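Local coordinates for Pap fimbrial major pilin protein (Escherichia coli, PDB 2UY6), which polymerizes into the thick right-handed helical rod of the P pilus, which lets the bacterium colonize the epithelium of specific host organs, at residues 92-106 / 133-147. The protein carries 2 engineered substitutions. Sequence-based numbering, arbitrary orientation.
Sequences ELDTNGGTGLAIVVQ and YTAVVKKSSAVGAAV. Engineered in segment 92-106: Leu-101 (natural residue Thr).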
ATOM      1  N   GLU B  92      19.938  -6.068 -24.365  1.00 39.14           N
ATOM      2  CA  GLU B  92      19.240  -6.772 -25.432  1.00 39.15           C
ATOM      3  C   GLU B  92      18.443  -7.917 -24.836  1.00 37.60           C
ATOM      4  O   GLU B  92      19.008  -8.902 -24.375  1.00 37.59           O
ATOM      5  CB  GLU B  92      20.216  -7.323 -26.475  1.00 40.29           C
ATOM      6  CG  GLU B  92      21.074  -6.273 -27.176  1.00 42.78           C
ATOM      7  CD  GLU B  92      21.700  -6.789 -28.472  1.00 43.06           C
ATOM      8  OE1 GLU B  92      22.073  -7.981 -28.534  1.00 43.17           O
ATOM      9  OE2 GLU B  92      21.826  -5.996 -29.429  1.00 43.68           O
ATOM     10  N   LEU B  93      17.126  -7.775 -24.842  1.00 36.46           N
ATOM     11  CA  LEU B  93      16.242  -8.796 -24.307  1.00 37.57           C
ATOM     12  C   LEU B  93      16.073  -9.941 -25.311  1.00 37.93           C
ATOM     13  O   LEU B  93      15.402  -9.780 -26.334  1.00 37.41           O
ATOM     14  CB  LEU B  93      14.877  -8.180 -23.984  1.00 37.74           C
ATOM     15  CG  LEU B  93      13.837  -9.155 -23.433  1.00 38.15           C
ATOM     16  CD1 LEU B  93      14.284  -9.636 -22.063  1.00 38.89           C
ATOM     17  CD2 LEU B  93      12.488  -8.481 -23.361  1.00 36.45           C
ATOM     18  N   ASP B  94      16.678 -11.092 -25.015  1.00 37.31           N
ATOM     19  CA  ASP B  94      16.589 -12.248 -25.898  1.00 36.59           C
ATOM     20  C   ASP B  94      15.124 -12.652 -26.086  1.00 36.07           C
ATOM     21  O   ASP B  94      14.304 -12.464 -25.184  1.00 37.68           O
ATOM     22  CB  ASP B  94      17.393 -13.416 -25.322  1.00 38.44           C
ATOM     23  CG  ASP B  94      17.941 -14.344 -26.409  1.00 39.56           C
ATOM     24  OD1 ASP B  94      17.173 -14.718 -27.320  1.00 37.60           O
ATOM     25  OD2 ASP B  94      19.138 -14.701 -26.344  1.00 38.57           O
ATOM     26  N   THR B  95      14.800 -13.210 -27.251  1.00 34.46           N
ATOM     27  CA  THR B  95      13.429 -13.610 -27.556  1.00 34.45           C
ATOM     28  C   THR B  95      13.207 -15.101 -27.763  1.00 36.78           C
ATOM     29  O   THR B  95      14.151 -15.883 -27.833  1.00 36.08           O
ATOM     30  CB  THR B  95      12.932 -12.918 -28.823  1.00 33.46           C
ATOM     31  OG1 THR B  95      13.869 -13.153 -29.880  1.00 30.52           O
ATOM     32  CG2 THR B  95      12.770 -11.424 -28.592  1.00 31.68           C
ATOM     33  N   ASN B  96      11.937 -15.477 -27.873  1.00 39.19           N
ATOM     34  CA  ASN B  96      11.549 -16.865 -28.095  1.00 42.87           C
ATOM     35  C   ASN B  96      11.137 -17.074 -29.543  1.00 44.22           C
ATOM     36  O   ASN B  96      10.518 -16.198 -30.155  1.00 44.61           O
ATOM     37  CB  ASN B  96      10.369 -17.256 -27.203  1.00 44.87           C
ATOM     38  CG  ASN B  96      10.696 -17.170 -25.728  1.00 48.18           C
ATOM     39  OD1 ASN B  96      11.674 -17.767 -25.258  1.00 48.20           O
ATOM     40  ND2 ASN B  96       9.877 -16.428 -24.983  1.00 47.85           N
ATOM     41  N   GLY B  97      11.472 -18.246 -30.078  1.00 44.39           N
ATOM     42  CA  GLY B  97      11.127 -18.563 -31.450  1.00 44.30           C
ATOM     43  C   GLY B  97      12.335 -18.857 -32.321  1.00 43.34           C
ATOM     44  O   GLY B  97      12.189 -19.164 -33.500  1.00 43.03           O
ATOM     45  N   GLY B  98      13.528 -18.754 -31.742  1.00 42.72           N
ATOM     46  CA  GLY B  98      14.745 -19.015 -32.492  1.00 42.65           C
ATOM     47  C   GLY B  98      14.885 -18.218 -33.780  1.00 42.68           C
ATOM     48  O   GLY B  98      15.500 -18.683 -34.742  1.00 42.75           O
ATOM     49  N   THR B  99      14.318 -17.017 -33.802  1.00 41.96           N
ATOM     50  CA  THR B  99      14.390 -16.164 -34.978  1.00 41.15           C
ATOM     51  C   THR B  99      15.722 -15.433 -35.040  1.00 40.36           C
ATOM     52  O   THR B  99      16.109 -14.932 -36.092  1.00 42.81           O
ATOM     53  CB  THR B  99      13.273 -15.104 -34.974  1.00 42.58           C
ATOM     54  OG1 THR B  99      13.368 -14.315 -33.780  1.00 43.87           O
ATOM     55  CG2 THR B  99      11.900 -15.763 -35.049  1.00 41.14           C
ATOM     56  N   GLY B 100      16.425 -15.376 -33.916  1.00 38.58           N
ATOM     57  CA  GLY B 100      17.696 -14.676 -33.883  1.00 35.56           C
ATOM     58  C   GLY B 100      17.521 -13.203 -33.534  1.00 34.70           C
ATOM     59  O   GLY B 100      18.488 -12.440 -33.483  1.00 35.68           O
ATOM     60  N   LEU B 101      16.283 -12.790 -33.291  1.00 31.66           N
ATOM     61  CA  LEU B 101      16.020 -11.403 -32.950  1.00 30.51           C
ATOM     62  C   LEU B 101      16.144 -11.125 -31.450  1.00 31.06           C
ATOM     63  O   LEU B 101      16.101 -12.036 -30.617  1.00 31.78           O
ATOM     64  CB  LEU B 101      14.624 -11.013 -33.430  1.00 28.77           C
ATOM     65  CG  LEU B 101      14.336 -11.299 -34.905  1.00 26.87           C
ATOM     66  CD1 LEU B 101      12.891 -10.920 -35.226  1.00 21.95           C
ATOM     67  CD2 LEU B 101      15.315 -10.526 -35.779  1.00 24.10           C
ATOM     68  N   ALA B 102      16.300  -9.848 -31.123  1.00 30.17           N
ATOM     69  CA  ALA B 102      16.420  -9.392 -29.744  1.00 27.88           C
ATOM     70  C   ALA B 102      15.617  -8.094 -29.595  1.00 27.29           C
ATOM     71  O   ALA B 102      15.396  -7.379 -30.578  1.00 25.57           O
ATOM     72  CB  ALA B 102      17.880  -9.145 -29.409  1.00 27.02           C
ATOM     73  N   ILE B 103      15.171  -7.796 -28.376  1.00 26.05           N
ATOM     74  CA  ILE B 103      14.400  -6.584 -28.128  1.00 24.83           C
ATOM     75  C   ILE B 103      15.170  -5.589 -27.274  1.00 25.41           C
ATOM     76  O   ILE B 103      15.779  -5.953 -26.270  1.00 24.74           O
ATOM     77  CB  ILE B 103      13.060  -6.889 -27.432  1.00 25.41           C
ATOM     78  CG1 ILE B 103      12.190  -7.761 -28.340  1.00 22.49           C
ATOM     79  CG2 ILE B 103      12.329  -5.577 -27.104  1.00 25.06           C
ATOM     80  CD1 ILE B 103      10.846  -8.118 -27.741  1.00 20.05           C
ATOM     81  N   VAL B 104      15.123  -4.330 -27.692  1.00 25.46           N
ATOM     82  CA  VAL B 104      15.800  -3.233 -27.015  1.00 25.89           C
ATOM     83  C   VAL B 104      14.757  -2.218 -26.525  1.00 27.09           C
ATOM     84  O   VAL B 104      13.841  -1.851 -27.266  1.00 26.96           O
ATOM     85  CB  VAL B 104      16.803  -2.565 -27.988  1.00 26.37           C
ATOM     86  CG1 VAL B 104      17.105  -1.140 -27.562  1.00 28.14           C
ATOM     87  CG2 VAL B 104      18.084  -3.387 -28.028  1.00 26.66           C
ATOM     88  N   VAL B 105      14.890  -1.777 -25.277  1.00 27.69           N
ATOM     89  CA  VAL B 105      13.937  -0.825 -24.712  1.00 29.39           C
ATOM     90  C   VAL B 105      14.610   0.442 -24.204  1.00 31.42           C
ATOM     91  O   VAL B 105      15.576   0.393 -23.428  1.00 29.48           O
ATOM     92  CB  VAL B 105      13.112  -1.466 -23.564  1.00 29.73           C
ATOM     93  CG1 VAL B 105      12.103  -0.453 -23.001  1.00 28.16           C
ATOM     94  CG2 VAL B 105      12.382  -2.692 -24.085  1.00 27.49           C
ATOM     95  N   GLN B 106      14.076   1.573 -24.659  1.00 33.95           N
ATOM     96  CA  GLN B 106      14.581   2.894 -24.313  1.00 38.01           C
ATOM     97  C   GLN B 106      13.602   3.628 -23.391  1.00 38.48           C
ATOM     98  O   GLN B 106      12.400   3.707 -23.666  1.00 37.01           O
ATOM     99  CB  GLN B 106      14.809   3.697 -25.599  1.00 40.19           C
ATOM    100  CG  GLN B 106      15.560   5.004 -25.417  1.00 45.34           C
ATOM    101  CD  GLN B 106      15.950   5.644 -26.743  1.00 49.10           C
ATOM    102  OE1 GLN B 106      16.620   5.019 -27.577  1.00 50.67           O
ATOM    103  NE2 GLN B 106      15.537   6.896 -26.943  1.00 49.87           N
ATOM    104  N   TYR B 133       8.151   4.341 -22.514  1.00 29.30           N
ATOM    105  CA  TYR B 133       9.334   3.671 -23.051  1.00 27.55           C
ATOM    106  C   TYR B 133       9.055   3.356 -24.521  1.00 27.19           C
ATOM    107  O   TYR B 133       7.922   3.473 -24.989  1.00 28.35           O
ATOM    108  CB  TYR B 133       9.612   2.334 -22.348  1.00 26.26           C
ATOM    109  CG  TYR B 133       9.908   2.390 -20.867  1.00 25.53           C
ATOM    110  CD1 TYR B 133       8.880   2.353 -19.919  1.00 23.94           C
ATOM    111  CD2 TYR B 133      11.220   2.462 -20.409  1.00 22.56           C
ATOM    112  CE1 TYR B 133       9.159   2.388 -18.550  1.00 21.84           C
ATOM    113  CE2 TYR B 133      11.507   2.499 -19.050  1.00 23.29           C
ATOM    114  CZ  TYR B 133      10.475   2.463 -18.128  1.00 22.53           C
ATOM    115  OH  TYR B 133      10.777   2.517 -16.792  1.00 24.18           O
ATOM    116  N   THR B 134      10.092   2.969 -25.250  1.00 25.88           N
ATOM    117  CA  THR B 134       9.928   2.572 -26.644  1.00 25.11           C
ATOM    118  C   THR B 134      10.716   1.288 -26.799  1.00 23.61           C
ATOM    119  O   THR B 134      11.749   1.100 -26.160  1.00 22.58           O
ATOM    120  CB  THR B 134      10.458   3.616 -27.642  1.00 25.65           C
ATOM    121  OG1 THR B 134      11.651   4.207 -27.125  1.00 31.64           O
ATOM    122  CG2 THR B 134       9.416   4.681 -27.908  1.00 25.14           C
ATOM    123  N   ALA B 135      10.214   0.392 -27.632  1.00 23.46           N
ATOM    124  CA  ALA B 135      10.883  -0.876 -27.838  1.00 22.30           C
ATOM    125  C   ALA B 135      11.059  -1.152 -29.317  1.00 22.23           C
ATOM    126  O   ALA B 135      10.147  -0.929 -30.118  1.00 21.09           O
ATOM    127  CB  ALA B 135      10.082  -1.992 -27.182  1.00 19.58           C
ATOM    128  N   VAL B 136      12.241  -1.645 -29.667  1.00 23.33           N
ATOM    129  CA  VAL B 136      12.567  -1.976 -31.050  1.00 27.83           C
ATOM    130  C   VAL B 136      13.081  -3.404 -31.150  1.00 28.47           C
ATOM    131  O   VAL B 136      13.751  -3.905 -30.245  1.00 29.59           O
ATOM    132  CB  VAL B 136      13.665  -1.043 -31.620  1.00 27.98           C
ATOM    133  CG1 VAL B 136      13.126   0.370 -31.798  1.00 29.30           C
ATOM    134  CG2 VAL B 136      14.856  -1.029 -30.680  1.00 31.14           C
ATOM    135  N   VAL B 137      12.759  -4.060 -32.253  1.00 29.44           N
ATOM    136  CA  VAL B 137      13.214  -5.422 -32.492  1.00 30.73           C
ATOM    137  C   VAL B 137      14.379  -5.357 -33.485  1.00 31.01           C
ATOM    138  O   VAL B 137      14.341  -4.578 -34.441  1.00 31.72           O
ATOM    139  CB  VAL B 137      12.088  -6.287 -33.098  1.00 30.65           C
ATOM    140  CG1 VAL B 137      12.617  -7.679 -33.439  1.00 30.33           C
ATOM    141  CG2 VAL B 137      10.932  -6.377 -32.119  1.00 29.87           C
ATOM    142  N   LYS B 138      15.421  -6.148 -33.254  1.00 31.35           N
ATOM    143  CA  LYS B 138      16.555  -6.158 -34.168  1.00 32.17           C
ATOM    144  C   LYS B 138      17.310  -7.475 -34.102  1.00 32.63           C
ATOM    145  O   LYS B 138      17.059  -8.296 -33.222  1.00 31.17           O
ATOM    146  CB  LYS B 138      17.507  -4.997 -33.867  1.00 30.68           C
ATOM    147  CG  LYS B 138      18.366  -5.172 -32.635  1.00 31.52           C
ATOM    148  CD  LYS B 138      19.173  -3.915 -32.387  1.00 33.20           C
ATOM    149  CE  LYS B 138      20.324  -4.172 -31.450  1.00 36.02           C
ATOM    150  NZ  LYS B 138      21.280  -5.136 -32.063  1.00 37.94           N
ATOM    151  N   LYS B 139      18.221  -7.676 -35.050  1.00 34.37           N
ATOM    152  CA  LYS B 139      19.015  -8.892 -35.078  1.00 35.37           C
ATOM    153  C   LYS B 139      19.845  -8.896 -33.807  1.00 35.67           C
ATOM    154  O   LYS B 139      20.327  -7.854 -33.370  1.00 34.28           O
ATOM    155  CB  LYS B 139      19.930  -8.915 -36.305  1.00 36.21           C
ATOM    156  CG  LYS B 139      20.709 -10.218 -36.451  1.00 39.27           C
ATOM    157  CD  LYS B 139      21.480 -10.290 -37.762  1.00 40.15           C
ATOM    158  CE  LYS B 139      22.581  -9.249 -37.825  1.00 38.87           C
ATOM    159  NZ  LYS B 139      23.334  -9.334 -39.112  1.00 41.39           N
ATOM    160  N   SER B 140      19.985 -10.073 -33.210  1.00 37.12           N
ATOM    161  CA  SER B 140      20.746 -10.246 -31.983  1.00 37.57           C
ATOM    162  C   SER B 140      22.198  -9.861 -32.189  1.00 38.98           C
ATOM    163  O   SER B 140      22.714  -9.968 -33.294  1.00 40.13           O
ATOM    164  CB  SER B 140      20.673 -11.702 -31.536  1.00 36.69           C
ATOM    165  OG  SER B 140      21.624 -11.960 -30.527  1.00 37.81           O
ATOM    166  N   SER B 141      22.856  -9.408 -31.127  1.00 40.55           N
ATOM    167  CA  SER B 141      24.266  -9.039 -31.219  1.00 41.34           C
ATOM    168  C   SER B 141      25.144 -10.269 -30.966  1.00 42.30           C
ATOM    169  O   SER B 141      26.373 -10.165 -30.869  1.00 41.63           O
ATOM    170  CB  SER B 141      24.610  -7.938 -30.209  1.00 41.33           C
ATOM    171  OG  SER B 141      24.099  -6.682 -30.624  1.00 41.93           O
ATOM    172  N   ALA B 142      24.508 -11.431 -30.851  1.00 42.61           N
ATOM    173  CA  ALA B 142      25.238 -12.673 -30.627  1.00 44.14           C
ATOM    174  C   ALA B 142      26.096 -12.968 -31.858  1.00 45.65           C
ATOM    175  O   ALA B 142      25.630 -12.866 -32.998  1.00 45.24           O
ATOM    176  CB  ALA B 142      24.266 -13.818 -30.376  1.00 42.41           C
ATOM    177  N   VAL B 143      27.353 -13.322 -31.624  1.00 47.31           N
ATOM    178  CA  VAL B 143      28.264 -13.626 -32.716  1.00 49.00           C
ATOM    179  C   VAL B 143      27.624 -14.646 -33.649  1.00 49.81           C
ATOM    180  O   VAL B 143      27.052 -15.644 -33.197  1.00 50.11           O
ATOM    181  CB  VAL B 143      29.595 -14.199 -32.187  1.00 49.75           C
ATOM    182  CG1 VAL B 143      30.312 -13.154 -31.340  1.00 50.91           C
ATOM    183  CG2 VAL B 143      29.328 -15.454 -31.361  1.00 51.11           C
ATOM    184  N   GLY B 144      27.706 -14.377 -34.949  1.00 49.70           N
ATOM    185  CA  GLY B 144      27.152 -15.288 -35.935  1.00 48.29           C
ATOM    186  C   GLY B 144      25.656 -15.499 -35.838  1.00 47.33           C
ATOM    187  O   GLY B 144      25.150 -16.593 -36.103  1.00 48.26           O
ATOM    188  N   ALA B 145      24.936 -14.455 -35.456  1.00 45.41           N
ATOM    189  CA  ALA B 145      23.490 -14.558 -35.352  1.00 43.38           C
ATOM    190  C   ALA B 145      22.905 -14.257 -36.724  1.00 40.63           C
ATOM    191  O   ALA B 145      23.456 -13.452 -37.476  1.00 39.81           O
ATOM    192  CB  ALA B 145      22.965 -13.567 -34.321  1.00 42.98           C
ATOM    193  N   ALA B 146      21.795 -14.904 -37.051  1.00 38.14           N
ATOM    194  CA  ALA B 146      21.156 -14.680 -38.335  1.00 37.03           C
ATOM    195  C   ALA B 146      19.647 -14.698 -38.184  1.00 36.28           C
ATOM    196  O   ALA B 146      19.077 -15.611 -37.581  1.00 33.60           O
ATOM    197  CB  ALA B 146      21.596 -15.743 -39.338  1.00 39.48           C
ATOM    198  N   VAL B 147      19.005 -13.678 -38.742  1.00 36.20           N
ATOM    199  CA  VAL B 147      17.562 -13.563 -38.667  1.00 36.81           C
ATOM    200  C   VAL B 147      16.948 -14.661 -39.513  1.00 39.06           C
ATOM    201  O   VAL B 147      17.400 -14.923 -40.628  1.00 40.85           O
ATOM    202  CB  VAL B 147      17.093 -12.204 -39.185  1.00 34.85           C
ATOM    203  CG1 VAL B 147      15.606 -12.050 -38.958  1.00 34.48           C
ATOM    204  CG2 VAL B 147      17.864 -11.104 -38.497  1.00 35.76           C
TER
HETATM  205  O   HOH W   1      11.917   6.113 -25.316  1.00 35.23           O
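Ser-141 and Lys-138 grip the carboxylate of Glu-92. Glu-92 OE1 accepts from Ser-141 N (3.1 Å) on its syn lone pair. Ser-141 OG and Lys-138 NZ reach Glu-92 OE2 from opposite faces of the carboxylate plane, at 2.7 and 2.8 Å. The lysine bond is a salt bridge; a bend at chi4 (63°) also lets NZ donate to Lys-139 O. The two bonds on OE2 probably favour the charged carboxylate.

Strands 101-106 and 133-139 pair antiparallel, and seven backbone bonds run from Ser-140 N–Gly-100 O to the Gln-106/Thr-134 pair. The face with Ile-103, Val-105, Ala-135 and Val-137 is buried. Val-105 CG2 lies 3.9 Å from Ala-135 CB. Engineered Leu-101 forks at the strand end: CD1 touches Val-137 CG1 (3.7 Å) and CD2 touches Val-147 CG1 (3.5 Å).

The other face is more open around Val-104, Val-136 and Thr-134. Val-104 CB is 3.7 Å from Val-136 CG2. The amide of exposed Gln-106 extends outward, and a water joins Gln-106 O to Thr-134 OG1.

In this immunoglobulin-like pilin fold, strand 101-106 lies between 93-94 and 130-139. Another protein's chain packs apolar side chains on Leu-93 and Ile-103. Val-147 packs on helix 40-45, while Ala-102 and Ser-140 touch strand 77-86.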